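Local coordinates for geobacter metallireducens SMUG1 (Geobacter metallireducens, PDB 5H9I), which belongs to the uracil-DNA glycosylase superfamily, an alpha/beta fold built round a four-stranded parallel sheet, and holds xanthine in its pocket, at residues H29-L34 with A94-K99; S46-P51 with L84-T89; E54-G59 with V179-R184; N139-L144 with A168-A173. All coordinates share one frame; numbering follows the deposited sequence. Where two conformers were deposited one is given.

In the fold
Contact 4 carries Asn139, which bonds to the bound xanthine, and contact 3 brings in Gly59, another residue of that pocket. The two touch where Gly59 O meets Tyr140 N at 2.9 Å, and both use helix 160-181; their centres lie about 15 Å apart. Contact 1 joins contact 4 through Tyr31 N and Leu144 O, 2.9 Å apart, with Pro33 and Leu34 packing on Pro142. Contact 2 meets contact 3 through Pro51, which rests on Leu180 and Leu181. Contacts 1 and 3 sit on opposite sides of the chain's centre, about 29 Å between their centres, and contact 2 is nested in the chain loop that contact 1 closes.

Contact 1. Residues H29-L34 with A94-K99; sequences HVYNPL and AGEHPK
His29 and Tyr31, on the outer strand of the small antiparallel sheet 29-31/144-146/152-153, hold the irregular loop 94-99 against the edge of that sheet. In the dense part the two imidazoles of His29 and His97 form an offset edge-to-face pair, with planes at 88° and centroids 5.2 Å apart: the edge of His97 is turned toward the face of His29, and its CB also stands over the centre of that ring in a CH-pi contact. His97 can reach across because its CG is anti to the backbone N (chi1 -166°). Beside it, the buried phenol of Tyr31 receives a fairly straight bond from His97 N, 2.9 Å from OH, while the same hydroxyl is hydrogen-bonded to Lys100 O. Two backbone groups of the loop therefore grip one oxygen. Farther along, Ala148 O takes a bond from His97 NE2.

Toward Ala94 and Gly95 the contact loosens and becomes exposed. His29 ND1 makes a weak, bent bond to Gly95 O, 2.8 Å long, and Ala94 does not touch the strand directly. Water fills in: one molecule donates to both Val30 O (2.7 Å) and Ala94 O (2.8 Å), and a second also donates to Ala94 O, holding only weakly to Val30 N. Within the loop, Lys99 N donates to His97 ND1 at 3.0 Å, nearly in the ring plane, which helps to fix the rotation of the imidazole.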
# COMPACT_ATOMS: atom_id res chain seq x y z
N HIS A 29 -4.20 -12.28 -14.82
CA HIS A 29 -2.85 -11.80 -14.65
C HIS A 29 -2.71 -11.33 -13.18
O HIS A 29 -3.64 -10.73 -12.64
CB HIS A 29 -2.55 -10.57 -15.46
CG HIS A 29 -2.78 -10.79 -16.90
ND1 HIS A 29 -1.76 -11.23 -17.71
CD2 HIS A 29 -3.88 -10.67 -17.69
CE1 HIS A 29 -2.21 -11.38 -18.94
NE2 HIS A 29 -3.50 -11.09 -18.95
N VAL A 30 -1.55 -11.60 -12.64
CA VAL A 30 -1.22 -11.16 -11.27
C VAL A 30 0.13 -10.49 -11.33
O VAL A 30 1.11 -11.10 -11.73
CB VAL A 30 -1.21 -12.35 -10.30
CG1 VAL A 30 -0.82 -11.92 -8.89
CG2 VAL A 30 -2.55 -13.04 -10.24
N TYR A 31 0.20 -9.22 -10.91
CA TYR A 31 1.44 -8.49 -10.83
C TYR A 31 1.93 -8.40 -9.37
O TYR A 31 1.20 -8.06 -8.54
CB TYR A 31 1.27 -7.04 -11.29
CG TYR A 31 0.95 -6.73 -12.76
CD1 TYR A 31 0.64 -7.70 -13.67
CD2 TYR A 31 0.97 -5.45 -13.18
CE1 TYR A 31 0.36 -7.37 -14.97
CE2 TYR A 31 0.68 -5.10 -14.48
CZ TYR A 31 0.39 -6.07 -15.37
OH TYR A 31 0.11 -5.73 -16.65
N ASN A 32 3.20 -8.66 -9.14
CA ASN A 32 3.81 -8.56 -7.79
C ASN A 32 5.03 -7.62 -7.79
O ASN A 32 6.18 -8.00 -8.05
CB ASN A 32 4.19 -9.91 -7.28
CG ASN A 32 4.61 -9.87 -5.85
OD1 ASN A 32 4.68 -8.77 -5.26
ND2 ASN A 32 4.74 -11.07 -5.28
N PRO A 33 4.79 -6.32 -7.52
CA PRO A 33 5.83 -5.29 -7.53
C PRO A 33 6.92 -5.61 -6.46
O PRO A 33 8.00 -5.02 -6.55
CB PRO A 33 5.11 -3.96 -7.33
CG PRO A 33 3.76 -4.37 -7.05
CD PRO A 33 3.44 -5.74 -7.37
N LEU A 34 6.61 -6.46 -5.49
CA LEU A 34 7.64 -6.83 -4.52
C LEU A 34 8.73 -7.55 -5.20
O LEU A 34 9.88 -7.56 -4.70
CB LEU A 34 7.09 -7.72 -3.39
CG LEU A 34 5.95 -7.19 -2.60
CD1 LEU A 34 5.55 -8.06 -1.41
CD2 LEU A 34 6.20 -5.75 -2.11
N ALA A 94 5.87 -10.91 -15.32
CA ALA A 94 5.62 -12.03 -16.23
C ALA A 94 4.22 -11.94 -16.69
O ALA A 94 3.28 -11.76 -15.90
CB ALA A 94 5.92 -13.30 -15.52
N GLY A 95 4.03 -12.03 -18.01
CA GLY A 95 2.65 -11.90 -18.51
C GLY A 95 2.00 -10.54 -18.42
O GLY A 95 0.78 -10.48 -18.51
N GLU A 96 2.81 -9.46 -18.30
CA GLU A 96 2.32 -8.10 -18.33
C GLU A 96 1.23 -7.96 -19.37
O GLU A 96 1.40 -8.44 -20.48
CB GLU A 96 3.50 -7.22 -18.74
CG GLU A 96 3.21 -5.77 -18.86
CD GLU A 96 4.30 -5.03 -19.52
OE1 GLU A 96 4.57 -5.34 -20.76
OE2 GLU A 96 4.92 -4.10 -18.99
N HIS A 97 0.12 -7.28 -19.06
CA HIS A 97 -0.95 -7.05 -20.03
C HIS A 97 -0.71 -5.78 -20.78
O HIS A 97 -0.40 -4.75 -20.22
CB HIS A 97 -2.26 -6.99 -19.29
CG HIS A 97 -3.46 -7.08 -20.19
ND1 HIS A 97 -3.83 -6.05 -21.00
CD2 HIS A 97 -4.31 -8.09 -20.43
CE1 HIS A 97 -4.86 -6.43 -21.75
NE2 HIS A 97 -5.20 -7.65 -21.39
N PRO A 98 -0.94 -5.75 -22.13
CA PRO A 98 -0.65 -4.53 -22.82
C PRO A 98 -1.41 -3.29 -22.44
O PRO A 98 -0.94 -2.25 -22.77
CB PRO A 98 -1.00 -4.84 -24.34
CG PRO A 98 -1.47 -6.20 -24.33
CD PRO A 98 -1.37 -6.88 -23.00
N LYS A 99 -2.55 -3.44 -21.77
CA LYS A 99 -3.34 -2.29 -21.35
C LYS A 99 -2.84 -1.77 -19.98
O LYS A 99 -3.25 -0.73 -19.58
CB LYS A 99 -4.78 -2.67 -21.20
CG LYS A 99 -5.51 -2.77 -22.51
CD LYS A 99 -6.89 -3.27 -22.20
CE LYS A 99 -7.61 -3.60 -23.50
NZ LYS A 99 -8.96 -3.99 -23.08
O HOH W 1 3.44 -11.41 -13.10
O HOH W 2 0.55 -12.46 -15.28

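Contact 2. Residues S46-P51 with L84-T89; sequences SRFGSP and LGINGT. With GOL (glycerol), chain D; BME (beta-mercaptoethanol), chain F.
Phe48 and Leu84 form the greasy centre of this contact. Leu84 CD2 lies over one face of the phenyl ring, 4.2 Å from its centroid in a CH-pi contact, while Arg47 CB covers the opposite face toward the rim. The ring is sandwiched between them, and its edge meets Ile86: Phe48 CE2 is 4.0 Å from Ile86 CD1. Leu84 O lies in the ring plane, 3.5 Å from Phe48 CZ.

Outside the apolar packing the contact turns polar. Arg47 stretches past Ile86, extended from CG to NE, so that its guanidinium reaches the 84-89 backbone largely through water: NH1 gives bonds to two waters, one of which donates to Leu84 O and the other to Gly85 O. Its NH2 donates to O2 of a glycerol, at 2.9 Å, whose O1 takes a nearly straight bond from Asn87 N at 2.8 Å; this glycerol probably came from the crystallisation liquor.

Phe48 closes helix 38-48, and Gly85, with positive phi, follows helix 77-84; the contact lies where the ends of the two helices meet. Helix 128-132 adds Phe132, which meets the Phe48 ring and touches Leu84, while Ile86 leans back on Pro40, Ala43 and Tyr44 of helix 38-48.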
# COMPACT_ATOMS: atom_id res chain seq x y z
N SER A 46 13.57 0.89 3.64
CA SER A 46 14.79 1.06 4.42
C SER A 46 15.01 2.52 4.77
O SER A 46 15.46 2.83 5.89
CB SER A 46 15.95 0.62 3.59
OG SER A 46 15.85 -0.77 3.20
N ARG A 47 14.69 3.43 3.90
CA ARG A 47 14.91 4.85 4.12
C ARG A 47 13.87 5.48 5.03
O ARG A 47 14.17 6.46 5.74
CB ARG A 47 14.93 5.61 2.79
CG ARG A 47 16.10 5.23 1.91
CD ARG A 47 16.09 5.91 0.56
NE ARG A 47 16.97 5.15 -0.33
CZ ARG A 47 17.26 5.51 -1.57
NH1 ARG A 47 16.84 6.62 -2.09
NH2 ARG A 47 17.96 4.63 -2.28
N PHE A 48 12.63 4.95 4.97
CA PHE A 48 11.48 5.61 5.63
C PHE A 48 10.77 4.71 6.58
O PHE A 48 9.95 5.26 7.35
CB PHE A 48 10.55 6.11 4.54
CG PHE A 48 11.28 7.08 3.60
CD1 PHE A 48 11.75 8.25 4.05
CD2 PHE A 48 11.39 6.83 2.23
CE1 PHE A 48 12.46 9.15 3.21
CE2 PHE A 48 12.10 7.65 1.39
CZ PHE A 48 12.60 8.83 1.88
N GLY A 49 11.07 3.44 6.67
CA GLY A 49 10.29 2.53 7.52
C GLY A 49 11.04 2.12 8.74
O GLY A 49 10.65 1.04 9.31
N SER A 50 12.04 2.88 9.27
CA SER A 50 12.64 2.48 10.51
C SER A 50 11.64 2.57 11.67
O SER A 50 10.93 3.54 11.85
CB SER A 50 13.79 3.44 10.81
OG SER A 50 14.74 3.22 9.89
N PRO A 51 11.62 1.55 12.60
CA PRO A 51 10.83 1.61 13.76
C PRO A 51 11.36 2.49 14.83
O PRO A 51 12.60 2.74 14.81
CB PRO A 51 10.80 0.18 14.22
CG PRO A 51 12.10 -0.40 13.78
CD PRO A 51 12.30 0.27 12.46
N LEU A 84 10.39 11.81 -2.35
CA LEU A 84 11.02 10.74 -1.61
C LEU A 84 12.45 10.53 -2.09
O LEU A 84 13.27 9.90 -1.42
CB LEU A 84 10.21 9.44 -1.66
CG LEU A 84 8.84 9.47 -1.05
CD1 LEU A 84 8.08 8.16 -1.23
CD2 LEU A 84 8.93 9.89 0.45
N GLY A 85 12.75 10.96 -3.31
CA GLY A 85 14.06 10.70 -3.87
C GLY A 85 14.37 9.35 -4.25
O GLY A 85 15.56 8.92 -4.22
N ILE A 86 13.37 8.60 -4.69
CA ILE A 86 13.53 7.24 -5.12
C ILE A 86 13.26 7.10 -6.61
O ILE A 86 12.27 7.58 -7.08
CB ILE A 86 12.57 6.33 -4.31
CG1 ILE A 86 13.05 6.25 -2.86
CG2 ILE A 86 12.53 4.91 -4.89
CD1 ILE A 86 12.08 5.47 -1.98
N ASN A 87 14.18 6.52 -7.35
CA ASN A 87 14.01 6.26 -8.78
C ASN A 87 14.99 5.20 -9.13
O ASN A 87 16.17 5.43 -9.07
CB ASN A 87 14.41 7.53 -9.57
CG ASN A 87 14.27 7.36 -11.08
OD1 ASN A 87 14.28 6.26 -11.55
ND2 ASN A 87 14.08 8.43 -11.77
N GLY A 88 14.48 4.03 -9.46
CA GLY A 88 15.31 2.84 -9.60
C GLY A 88 14.81 1.87 -10.66
O GLY A 88 13.93 2.22 -11.42
N THR A 89 15.39 0.72 -10.62
CA THR A 89 15.14 -0.42 -11.60
C THR A 89 13.83 -1.06 -11.35
O THR A 89 13.56 -1.56 -10.28
CB THR A 89 16.26 -1.44 -11.57
OG1 THR A 89 17.45 -0.73 -11.93
CG2 THR A 89 16.02 -2.62 -12.55
C1 GOL D . 16.18 4.29 -5.57
O1 GOL D . 16.45 5.64 -5.89
C2 GOL D . 17.45 3.46 -5.87
O2 GOL D . 18.53 4.01 -5.05
C3 GOL D . 17.21 1.97 -5.55
O3 GOL D . 16.12 1.44 -6.43
C1 BME F . 12.37 2.62 -15.06
C2 BME F . 12.82 1.34 -15.73
O1 BME F . 12.12 2.35 -13.71
S2 BME F . 13.96 0.45 -14.81
O HOH W 3 16.16 9.27 -0.84
O HOH W 4 18.06 7.23 -4.64

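Contact 3. Residues E54-G59 with V179-R184; sequences EVLFVG and VLLRPR
At Glu54 and Pro183 the two backbones come within 4.3 Å, CA to CA, and their touching parts run 106° apart, the start of strand 55-59 passing across the turn that leaves helix 160-181. A single hydrogen bond links them directly: Arg184 N donates to Glu54 O at 2.8 Å, tilted 35° from the carbonyl plane and bent at the hydrogen to 136°. The same carbonyl oxygen lies 3.5 Å from Pro183 CA, so the proline packs against the group that its neighbour bonds.

Pro183 is the wedge of the contact. Its CB rests on Glu54 O and the backbone N atoms of Val55 and Leu56, and its CG is 4.3 Å from Leu56 CB. Deeper in, Leu56 meets Leu181 through methyl groups, CD1 to CD1 at 4.4 Å. These apolar contacts are looser than the backbone join, and Leu56 also packs on Leu174 and Thr177 of helix 160-181 and on Phe136 of the adjacent strand. At the solvent side, Glu54 and Arg184 have opposite charges but do not touch, OE2 and NH2 being 5.1 Å apart; NH2 is instead bonded to Gly237 O.

Arg182, the first residue past the helix, has positive phi and turns the chain toward strand 185-189, which runs parallel beside strand 55-59; backbone bonds from Glu54 and Leu56 to Val185 start that pairing. Helix 160-181 thus leads into a central strand of the parallel sheet, as in alpha/beta folds of the uracil-DNA glycosylase superfamily. In this chain the neighbouring strand 55-59 ends at Gly59, a residue of the xanthine pocket.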
# COMPACT_ATOMS: atom_id res chain seq x y z
N GLU A 54 4.43 5.88 15.32
CA GLU A 54 3.21 6.05 16.10
C GLU A 54 1.96 5.63 15.36
O GLU A 54 0.95 5.12 15.97
CB GLU A 54 3.08 7.50 16.55
CG GLU A 54 4.16 7.95 17.49
CD GLU A 54 3.93 9.40 17.96
OE1 GLU A 54 4.92 9.87 18.60
OE2 GLU A 54 2.84 10.05 17.64
N VAL A 55 1.93 5.78 14.04
CA VAL A 55 0.76 5.58 13.22
C VAL A 55 1.13 4.90 11.95
O VAL A 55 2.06 5.35 11.27
CB VAL A 55 0.04 6.88 12.90
CG1 VAL A 55 -1.15 6.75 12.00
CG2 VAL A 55 -0.30 7.68 14.19
N LEU A 56 0.38 3.88 11.57
CA LEU A 56 0.51 3.15 10.29
C LEU A 56 -0.69 3.33 9.41
O LEU A 56 -1.78 2.96 9.87
CB LEU A 56 0.72 1.68 10.55
CG LEU A 56 0.83 0.80 9.34
CD1 LEU A 56 2.02 1.14 8.50
CD2 LEU A 56 0.91 -0.66 9.73
N PHE A 57 -0.58 3.89 8.23
CA PHE A 57 -1.62 3.93 7.26
C PHE A 57 -1.53 2.66 6.44
O PHE A 57 -0.42 2.26 6.05
CB PHE A 57 -1.45 5.16 6.35
CG PHE A 57 -1.79 6.45 6.95
CD1 PHE A 57 -3.10 6.88 7.18
CD2 PHE A 57 -0.76 7.30 7.38
CE1 PHE A 57 -3.36 8.10 7.75
CE2 PHE A 57 -1.03 8.53 7.92
CZ PHE A 57 -2.35 8.91 8.12
N VAL A 58 -2.66 2.04 6.12
CA VAL A 58 -2.74 0.83 5.37
C VAL A 58 -3.72 0.98 4.22
O VAL A 58 -4.89 1.30 4.40
CB VAL A 58 -3.20 -0.37 6.22
CG1 VAL A 58 -3.28 -1.65 5.48
CG2 VAL A 58 -2.29 -0.44 7.41
N GLY A 59 -3.18 0.88 2.99
CA GLY A 59 -4.05 0.87 1.78
C GLY A 59 -4.47 -0.54 1.46
O GLY A 59 -4.13 -1.45 2.15
N VAL A 179 3.90 -5.58 14.87
CA VAL A 179 4.81 -5.96 15.96
C VAL A 179 6.18 -5.26 15.78
O VAL A 179 6.76 -4.84 16.78
CB VAL A 179 5.00 -7.48 16.00
CG1 VAL A 179 6.20 -7.90 16.93
CG2 VAL A 179 3.66 -8.11 16.44
N LEU A 180 6.64 -5.09 14.51
CA LEU A 180 7.94 -4.38 14.36
C LEU A 180 7.86 -2.88 14.62
O LEU A 180 8.72 -2.28 15.30
CB LEU A 180 8.37 -4.62 12.98
CG LEU A 180 9.72 -3.90 12.53
CD1 LEU A 180 10.87 -4.57 13.23
CD2 LEU A 180 9.88 -3.87 11.05
N LEU A 181 6.85 -2.20 14.03
CA LEU A 181 6.79 -0.74 14.07
C LEU A 181 6.20 -0.22 15.32
O LEU A 181 6.40 0.91 15.69
CB LEU A 181 6.03 -0.21 12.82
CG LEU A 181 6.65 -0.59 11.49
CD1 LEU A 181 5.76 0.08 10.46
CD2 LEU A 181 8.07 -0.13 11.26
N ARG A 182 5.39 -1.04 15.97
CA ARG A 182 4.77 -0.67 17.23
C ARG A 182 3.88 0.57 17.23
O ARG A 182 3.94 1.35 18.11
CB ARG A 182 5.83 -0.57 18.34
CG ARG A 182 6.68 -1.84 18.46
CD ARG A 182 7.61 -1.82 19.68
NE ARG A 182 8.72 -0.89 19.55
CZ ARG A 182 9.85 -1.11 18.87
NH1 ARG A 182 10.04 -2.26 18.23
NH2 ARG A 182 10.79 -0.20 18.81
N PRO A 183 3.00 0.72 16.24
CA PRO A 183 2.19 1.90 16.26
C PRO A 183 1.11 1.86 17.35
O PRO A 183 0.72 0.75 17.74
CB PRO A 183 1.47 1.83 14.88
CG PRO A 183 1.44 0.34 14.60
CD PRO A 183 2.72 -0.23 15.14
N ARG A 184 0.65 3.02 17.76
CA ARG A 184 -0.50 3.19 18.61
C ARG A 184 -1.82 3.08 17.81
O ARG A 184 -2.75 2.64 18.34
CB ARG A 184 -0.35 4.55 19.31
CG ARG A 184 -1.45 5.06 20.20
CD ARG A 184 -1.18 6.48 20.73
NE ARG A 184 -1.20 7.56 19.72
CZ ARG A 184 -2.28 8.19 19.25
NH1 ARG A 184 -3.50 7.87 19.66
NH2 ARG A 184 -2.13 9.12 18.37

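Contact 4. Residues N139-L144 with A168-A173; sequences NYCPLL and AACDLA. With XAN (xanthine), chain B.
Cys170 and Tyr140 make the close apolar contact here. Cys170 CB sits over one face of the tyrosine ring, 3.6 Å from the centroid, in a CH-pi contact, and its sulfur stands above the same ring at a longer 4.6 Å, a sulfur-aromatic approach. SG then turns to the loop, where it packs on Cys141 CB at 4.0 Å and on Pro142 CD. This one side chain of the helix therefore touches three successive loop residues.

The hydrogen bonds lie around that packing. Tyr140 OH donates to Asp171 OD1 at 2.6 Å, the carboxylate oxygen lying in the ring plane at its edge while being met from above its own plane, 43° out of it. With CG anti to the backbone N (chi1 177°), the ring is carried out toward the helix so that the hydroxyl reaches Asp171. Arg196 bonds to both partners, NE to the hydroxyl and NH2 in a salt bridge to OD1, which probably holds the pair in place and would stabilise the aspartate's negative charge. A water bridges the backbones, donating to Tyr140 O and Cys170 O.

The ligand bonds come from the residue just before. Asn139 reads xanthine with both ends of its amide: OD1 accepts from N1 at 2.7 Å, and ND2 donates to O2 at 2.6 Å.

Segment 139-144 links strand 135-139 of the parallel sheet to strand 144-146 of the antiparallel one. Helix 160-181 covers it at Tyr140, helix 7-19 packs on Pro142 and Leu143, and Cys141 bonds through its backbone to Met60, just past strand 55-59.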
# COMPACT_ATOMS: atom_id res chain seq x y z
N ASN A 139 0.71 -1.15 2.01
CA ASN A 139 -0.52 -1.76 1.50
C ASN A 139 -0.75 -3.09 2.20
O ASN A 139 0.19 -3.83 2.41
CB ASN A 139 -0.41 -2.07 0.01
CG ASN A 139 -0.98 -0.98 -0.82
OD1 ASN A 139 -1.84 -0.23 -0.42
ND2 ASN A 139 -0.31 -0.78 -2.00
N TYR A 140 -2.00 -3.44 2.39
CA TYR A 140 -2.38 -4.74 2.89
C TYR A 140 -2.00 -5.83 1.90
O TYR A 140 -1.45 -6.85 2.32
CB TYR A 140 -3.88 -4.70 3.08
CG TYR A 140 -4.48 -6.04 3.53
CD1 TYR A 140 -4.23 -6.50 4.77
CD2 TYR A 140 -5.16 -6.85 2.62
CE1 TYR A 140 -4.71 -7.76 5.17
CE2 TYR A 140 -5.64 -8.05 2.99
CZ TYR A 140 -5.46 -8.46 4.25
OH TYR A 140 -5.95 -9.71 4.61
N CYS A 141 -2.31 -5.60 0.62
CA CYS A 141 -2.05 -6.60 -0.44
C CYS A 141 -1.17 -5.97 -1.47
O CYS A 141 -1.48 -4.93 -1.96
CB CYS A 141 -3.41 -7.04 -1.00
SG CYS A 141 -3.24 -8.16 -2.43
N PRO A 142 -0.03 -6.57 -1.73
CA PRO A 142 0.88 -5.97 -2.72
C PRO A 142 0.61 -6.35 -4.17
O PRO A 142 1.27 -5.80 -5.05
CB PRO A 142 2.20 -6.51 -2.30
CG PRO A 142 1.89 -7.87 -1.83
CD PRO A 142 0.62 -7.71 -1.02
N LEU A 143 -0.33 -7.24 -4.40
CA LEU A 143 -0.58 -7.75 -5.77
C LEU A 143 -1.61 -6.94 -6.47
O LEU A 143 -2.59 -6.47 -5.83
CB LEU A 143 -1.11 -9.14 -5.58
CG LEU A 143 -0.21 -10.17 -4.96
CD1 LEU A 143 -0.95 -11.50 -4.85
CD2 LEU A 143 1.15 -10.29 -5.61
N LEU A 144 -1.48 -6.81 -7.80
CA LEU A 144 -2.50 -6.24 -8.69
C LEU A 144 -3.11 -7.42 -9.53
O LEU A 144 -2.34 -8.24 -9.96
CB LEU A 144 -1.86 -5.24 -9.60
CG LEU A 144 -2.78 -4.45 -10.49
CD1 LEU A 144 -3.27 -3.21 -9.79
CD2 LEU A 144 -2.17 -4.04 -11.80
N ALA A 168 -4.97 -14.70 4.46
CA ALA A 168 -4.16 -15.27 5.51
C ALA A 168 -2.71 -14.78 5.44
O ALA A 168 -2.18 -14.40 6.50
CB ALA A 168 -4.11 -16.78 5.47
N ALA A 169 -2.16 -14.74 4.24
CA ALA A 169 -0.78 -14.31 4.03
C ALA A 169 -0.63 -12.75 4.37
O ALA A 169 0.30 -12.36 5.05
CB ALA A 169 -0.31 -14.57 2.64
N CYS A 170 -1.58 -11.97 3.83
CA CYS A 170 -1.58 -10.53 4.07
C CYS A 170 -1.81 -10.16 5.51
O CYS A 170 -1.17 -9.26 6.10
CB CYS A 170 -2.57 -9.84 3.13
SG CYS A 170 -2.12 -9.98 1.38
N ASP A 171 -2.71 -10.91 6.19
CA ASP A 171 -2.90 -10.67 7.65
C ASP A 171 -1.63 -10.91 8.49
O ASP A 171 -1.32 -10.17 9.40
CB ASP A 171 -4.02 -11.63 8.19
CG ASP A 171 -5.43 -11.30 7.77
OD1 ASP A 171 -5.71 -10.28 7.10
OD2 ASP A 171 -6.32 -12.24 8.03
N LEU A 172 -0.95 -12.01 8.12
CA LEU A 172 0.28 -12.33 8.82
C LEU A 172 1.37 -11.20 8.63
O LEU A 172 1.98 -10.76 9.59
CB LEU A 172 0.86 -13.66 8.33
CG LEU A 172 2.30 -14.03 8.77
CD1 LEU A 172 2.37 -14.07 10.29
CD2 LEU A 172 2.67 -15.34 8.11
N ALA A 173 1.45 -10.72 7.37
CA ALA A 173 2.44 -9.66 7.09
C ALA A 173 2.05 -8.41 7.89
O ALA A 173 2.89 -7.66 8.35
CB ALA A 173 2.53 -9.38 5.61
N9 XAN B . -3.94 3.91 -5.20
C4 XAN B . -3.39 3.12 -4.32
N3 XAN B . -2.15 2.75 -4.03
C2 XAN B . -1.93 1.94 -3.10
O2 XAN B . -0.80 1.58 -2.90
N1 XAN B . -2.90 1.45 -2.32
C6 XAN B . -4.16 1.75 -2.47
O6 XAN B . -5.07 1.26 -1.79
C5 XAN B . -4.47 2.59 -3.54
N7 XAN B . -5.61 3.09 -4.00
C8 XAN B . -5.29 3.89 -5.00
O HOH W 5 -0.15 -7.01 4.76